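Local coordinates for protein secondary thiamine-phosphate synthase enzyme (Thermus thermophilus, PDB 2CU5) that belongs to the UPF0047 (YjbQ) family and probably has thiamine-phosphate synthase activity, although its physiological role remains uncertain, at residues N18-V23 against W108-L113. Sequence-based numbering, arbitrary orientation.
Sequences NITRKV and WQQVFL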
ATOM      1  N   ASN A  18     -17.674  -4.926  -2.480  1.00 16.48           N
ATOM      2  CA  ASN A  18     -17.039  -6.033  -3.188  1.00 16.08           C
ATOM      3  C   ASN A  18     -17.142  -5.798  -4.697  1.00 15.12           C
ATOM      4  O   ASN A  18     -18.225  -5.881  -5.270  1.00 17.39           O
ATOM      5  CB  ASN A  18     -17.739  -7.344  -2.819  1.00 15.47           C
ATOM      6  CG  ASN A  18     -16.972  -8.563  -3.290  1.00 13.95           C
ATOM      7  OD1 ASN A  18     -16.380  -8.554  -4.367  1.00 16.20           O
ATOM      8  ND2 ASN A  18     -16.981  -9.619  -2.484  1.00 16.30           N
ATOM      9  N   ILE A  19     -16.017  -5.510  -5.337  1.00 16.55           N
ATOM     10  CA  ILE A  19     -16.007  -5.245  -6.774  1.00 16.95           C
ATOM     11  C   ILE A  19     -15.295  -6.334  -7.568  1.00 17.08           C
ATOM     12  O   ILE A  19     -14.945  -6.142  -8.732  1.00 16.91           O
ATOM     13  CB  ILE A  19     -15.309  -3.911  -7.069  1.00 17.21           C
ATOM     14  CG1 ILE A  19     -13.852  -3.986  -6.592  1.00 14.32           C
ATOM     15  CG2 ILE A  19     -16.067  -2.763  -6.380  1.00 17.86           C
ATOM     16  CD1 ILE A  19     -13.003  -2.793  -6.972  1.00 14.57           C
ATOM     17  N   THR A  20     -15.082  -7.478  -6.933  1.00 17.48           N
ATOM     18  CA  THR A  20     -14.391  -8.591  -7.570  1.00 18.79           C
ATOM     19  C   THR A  20     -15.019  -8.969  -8.910  1.00 18.62           C
ATOM     20  O   THR A  20     -14.334  -9.016  -9.933  1.00 17.21           O
ATOM     21  CB  THR A  20     -14.396  -9.838  -6.658  1.00 18.10           C
ATOM     22  OG1 THR A  20     -13.963  -9.472  -5.341  1.00 19.96           O
ATOM     23  CG2 THR A  20     -13.457 -10.907  -7.203  1.00 18.82           C
ATOM     24  N   ARG A  21     -16.320  -9.232  -8.899  1.00 20.03           N
ATOM     25  CA  ARG A  21     -17.021  -9.632 -10.113  1.00 20.74           C
ATOM     26  C   ARG A  21     -17.085  -8.535 -11.164  1.00 20.60           C
ATOM     27  O   ARG A  21     -16.965  -8.816 -12.359  1.00 21.21           O
ATOM     28  CB  ARG A  21     -18.434 -10.127  -9.773  1.00 22.76           C
ATOM     29  CG  ARG A  21     -19.241 -10.589 -10.983  1.00 25.40           C
ATOM     30  CD  ARG A  21     -18.434 -11.529 -11.873  1.00 25.25           C
ATOM     31  NE  ARG A  21     -17.887 -12.668 -11.137  1.00 25.49           N
ATOM     32  CZ  ARG A  21     -18.620 -13.624 -10.577  1.00 27.68           C
ATOM     33  NH1 ARG A  21     -19.942 -13.588 -10.661  1.00 28.14           N
ATOM     34  NH2 ARG A  21     -18.027 -14.626  -9.938  1.00 29.57           N
ATOM     35  N   LYS A  22     -17.274  -7.289 -10.740  1.00 20.29           N
ATOM     36  CA  LYS A  22     -17.327  -6.188 -11.700  1.00 19.68           C
ATOM     37  C   LYS A  22     -15.974  -5.981 -12.387  1.00 19.53           C
ATOM     38  O   LYS A  22     -15.918  -5.606 -13.563  1.00 17.90           O
ATOM     39  CB  LYS A  22     -17.806  -4.896 -11.020  1.00 21.08           C
ATOM     40  CG  LYS A  22     -19.310  -4.923 -10.739  1.00 23.76           C
ATOM     41  CD  LYS A  22     -19.852  -3.616 -10.187  1.00 23.49           C
ATOM     42  CE  LYS A  22     -21.359  -3.717  -9.962  1.00 24.35           C
ATOM     43  NZ  LYS A  22     -21.959  -2.455  -9.444  1.00 24.16           N
ATOM     44  N   VAL A  23     -14.885  -6.222 -11.659  1.00 18.11           N
ATOM     45  CA  VAL A  23     -13.556  -6.098 -12.249  1.00 17.72           C
ATOM     46  C   VAL A  23     -13.385  -7.239 -13.252  1.00 16.64           C
ATOM     47  O   VAL A  23     -12.926  -7.027 -14.368  1.00 19.63           O
ATOM     48  CB  VAL A  23     -12.431  -6.225 -11.195  1.00 17.82           C
ATOM     49  CG1 VAL A  23     -11.080  -6.426 -11.892  1.00 17.76           C
ATOM     50  CG2 VAL A  23     -12.373  -4.972 -10.331  1.00 16.11           C
ATOM     51  N   TRP A 108      -9.870 -16.913   0.928  1.00 22.93           N
ATOM     52  CA  TRP A 108     -10.675 -15.958   1.690  1.00 22.12           C
ATOM     53  C   TRP A 108     -10.489 -14.512   1.259  1.00 22.05           C
ATOM     54  O   TRP A 108     -10.704 -13.597   2.055  1.00 21.47           O
ATOM     55  CB  TRP A 108     -10.357 -16.072   3.180  1.00 22.09           C
ATOM     56  CG  TRP A 108     -10.507 -17.456   3.703  1.00 23.51           C
ATOM     57  CD1 TRP A 108      -9.511 -18.367   3.913  1.00 23.26           C
ATOM     58  CD2 TRP A 108     -11.731 -18.112   4.047  1.00 23.82           C
ATOM     59  NE1 TRP A 108     -10.041 -19.551   4.367  1.00 24.87           N
ATOM     60  CE2 TRP A 108     -11.402 -19.423   4.458  1.00 24.56           C
ATOM     61  CE3 TRP A 108     -13.076 -17.720   4.047  1.00 23.82           C
ATOM     62  CZ2 TRP A 108     -12.372 -20.348   4.866  1.00 25.43           C
ATOM     63  CZ3 TRP A 108     -14.042 -18.641   4.455  1.00 25.61           C
ATOM     64  CH2 TRP A 108     -13.681 -19.939   4.858  1.00 23.40           C
ATOM     65  N   GLN A 109     -10.100 -14.303   0.004  1.00 18.73           N
ATOM     66  CA  GLN A 109      -9.875 -12.952  -0.500  1.00 18.43           C
ATOM     67  C   GLN A 109     -10.899 -12.472  -1.516  1.00 18.10           C
ATOM     68  O   GLN A 109     -11.390 -13.243  -2.340  1.00 17.55           O
ATOM     69  CB  GLN A 109      -8.491 -12.838  -1.147  1.00 15.81           C
ATOM     70  CG  GLN A 109      -7.302 -12.981  -0.214  1.00 17.72           C
ATOM     71  CD  GLN A 109      -5.994 -12.853  -0.974  1.00 18.91           C
ATOM     72  OE1 GLN A 109      -5.807 -13.503  -2.003  1.00 19.38           O
ATOM     73  NE2 GLN A 109      -5.086 -12.015  -0.478  1.00 18.74           N
ATOM     74  N   GLN A 110     -11.204 -11.181  -1.442  1.00 18.36           N
ATOM     75  CA  GLN A 110     -12.126 -10.512  -2.349  1.00 18.55           C
ATOM     76  C   GLN A 110     -11.571  -9.102  -2.557  1.00 17.68           C
ATOM     77  O   GLN A 110     -10.878  -8.568  -1.684  1.00 16.30           O
ATOM     78  CB  GLN A 110     -13.534 -10.440  -1.744  1.00 18.37           C
ATOM     79  CG  GLN A 110     -14.263 -11.773  -1.694  1.00 18.07           C
ATOM     80  CD  GLN A 110     -14.728 -12.243  -3.064  1.00 21.23           C
ATOM     81  OE1 GLN A 110     -15.759 -11.802  -3.564  1.00 20.97           O
ATOM     82  NE2 GLN A 110     -13.955 -13.132  -3.683  1.00 21.60           N
ATOM     83  N   VAL A 111     -11.852  -8.505  -3.711  1.00 15.80           N
ATOM     84  CA  VAL A 111     -11.375  -7.156  -3.996  1.00 16.49           C
ATOM     85  C   VAL A 111     -12.428  -6.152  -3.551  1.00 17.09           C
ATOM     86  O   VAL A 111     -13.587  -6.237  -3.959  1.00 15.87           O
ATOM     87  CB  VAL A 111     -11.087  -6.972  -5.503  1.00 15.37           C
ATOM     88  CG1 VAL A 111     -10.548  -5.577  -5.767  1.00 15.62           C
ATOM     89  CG2 VAL A 111     -10.094  -8.020  -5.960  1.00 14.39           C
ATOM     90  N   PHE A 112     -12.022  -5.204  -2.709  1.00 16.60           N
ATOM     91  CA  PHE A 112     -12.944  -4.204  -2.181  1.00 17.14           C
ATOM     92  C   PHE A 112     -12.608  -2.760  -2.489  1.00 16.81           C
ATOM     93  O   PHE A 112     -11.442  -2.363  -2.518  1.00 15.16           O
ATOM     94  CB  PHE A 112     -13.032  -4.308  -0.654  1.00 16.31           C
ATOM     95  CG  PHE A 112     -13.699  -5.547  -0.157  1.00 15.67           C
ATOM     96  CD1 PHE A 112     -15.086  -5.668  -0.182  1.00 18.48           C
ATOM     97  CD2 PHE A 112     -12.943  -6.592   0.360  1.00 17.37           C
ATOM     98  CE1 PHE A 112     -15.713  -6.818   0.307  1.00 17.64           C
ATOM     99  CE2 PHE A 112     -13.553  -7.738   0.847  1.00 18.10           C
ATOM    100  CZ  PHE A 112     -14.944  -7.853   0.822  1.00 20.12           C
ATOM    101  N   LEU A 113     -13.654  -1.977  -2.726  1.00 16.90           N
ATOM    102  CA  LEU A 113     -13.486  -0.549  -2.912  1.00 18.44           C
ATOM    103  C   LEU A 113     -13.835  -0.069  -1.501  1.00 17.27           C
ATOM    104  O   LEU A 113     -14.975  -0.189  -1.064  1.00 17.93           O
ATOM    105  CB  LEU A 113     -14.488   0.017  -3.918  1.00 19.20           C
ATOM    106  CG  LEU A 113     -14.217   1.474  -4.322  1.00 20.24           C
ATOM    107  CD1 LEU A 113     -15.205   1.891  -5.397  1.00 21.34           C
ATOM    108  CD2 LEU A 113     -14.327   2.398  -3.111  1.00 20.17           C
TER
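Asn18 and Gln110 meet through their amide groups where strand 15-18 ends and the chain turns into helix 20-25. Asn18 ND2 donates to Gln110 OE1 at 2.7 Å, almost straight at 167° and directed at a lone pair in the carbonyl plane. The two amide planes are nevertheless turned 61° against each other. Gln110 reaches this position because its chain folds back at chi2 (-73°); with OE1 gripped by Asn18 and NE2 donating to Gln109 O, both ends of the amide are used, which would fix its rotation. The other end of the Asn18 amide faces its own chain: OD1 accepts from the backbone N of Thr20, closing an Asx turn, and from Thr20 OG1 at 2.8 Å. That hydroxyl reaches across to the strand and accepts from Val111 N, 2.8 Å from OG1. One residue earlier, Ile19 N donates to Val111 O over 2.9 Å, so both backbone polar groups of Val111 are engaged. Next to this, Asn18 and Phe112 form an antiparallel non-hydrogen-bonded pair, and Asn18 CB rests 3.8 Å from Phe112 CE1. On the buried side of the contact, Ile19 crosses Val111 obliquely, CG1 against CG1 at 3.8 Å, while its CG2 branch lies against Leu113 CB; Val9 and Leu45 also pack on Ile19. The contact thus continues the edge of the three-stranded sheet past strand 15-18: Ile19 O is taken by Val23 N in the helix, and the Thr20 hydroxyl appears to take its place as acceptor for Val111 N. Because this hydroxyl gives its proton to Asn18 OD1 and receives one from Val111 N, the bonds run in a single direction and couple the Asx turn to strand 110-115.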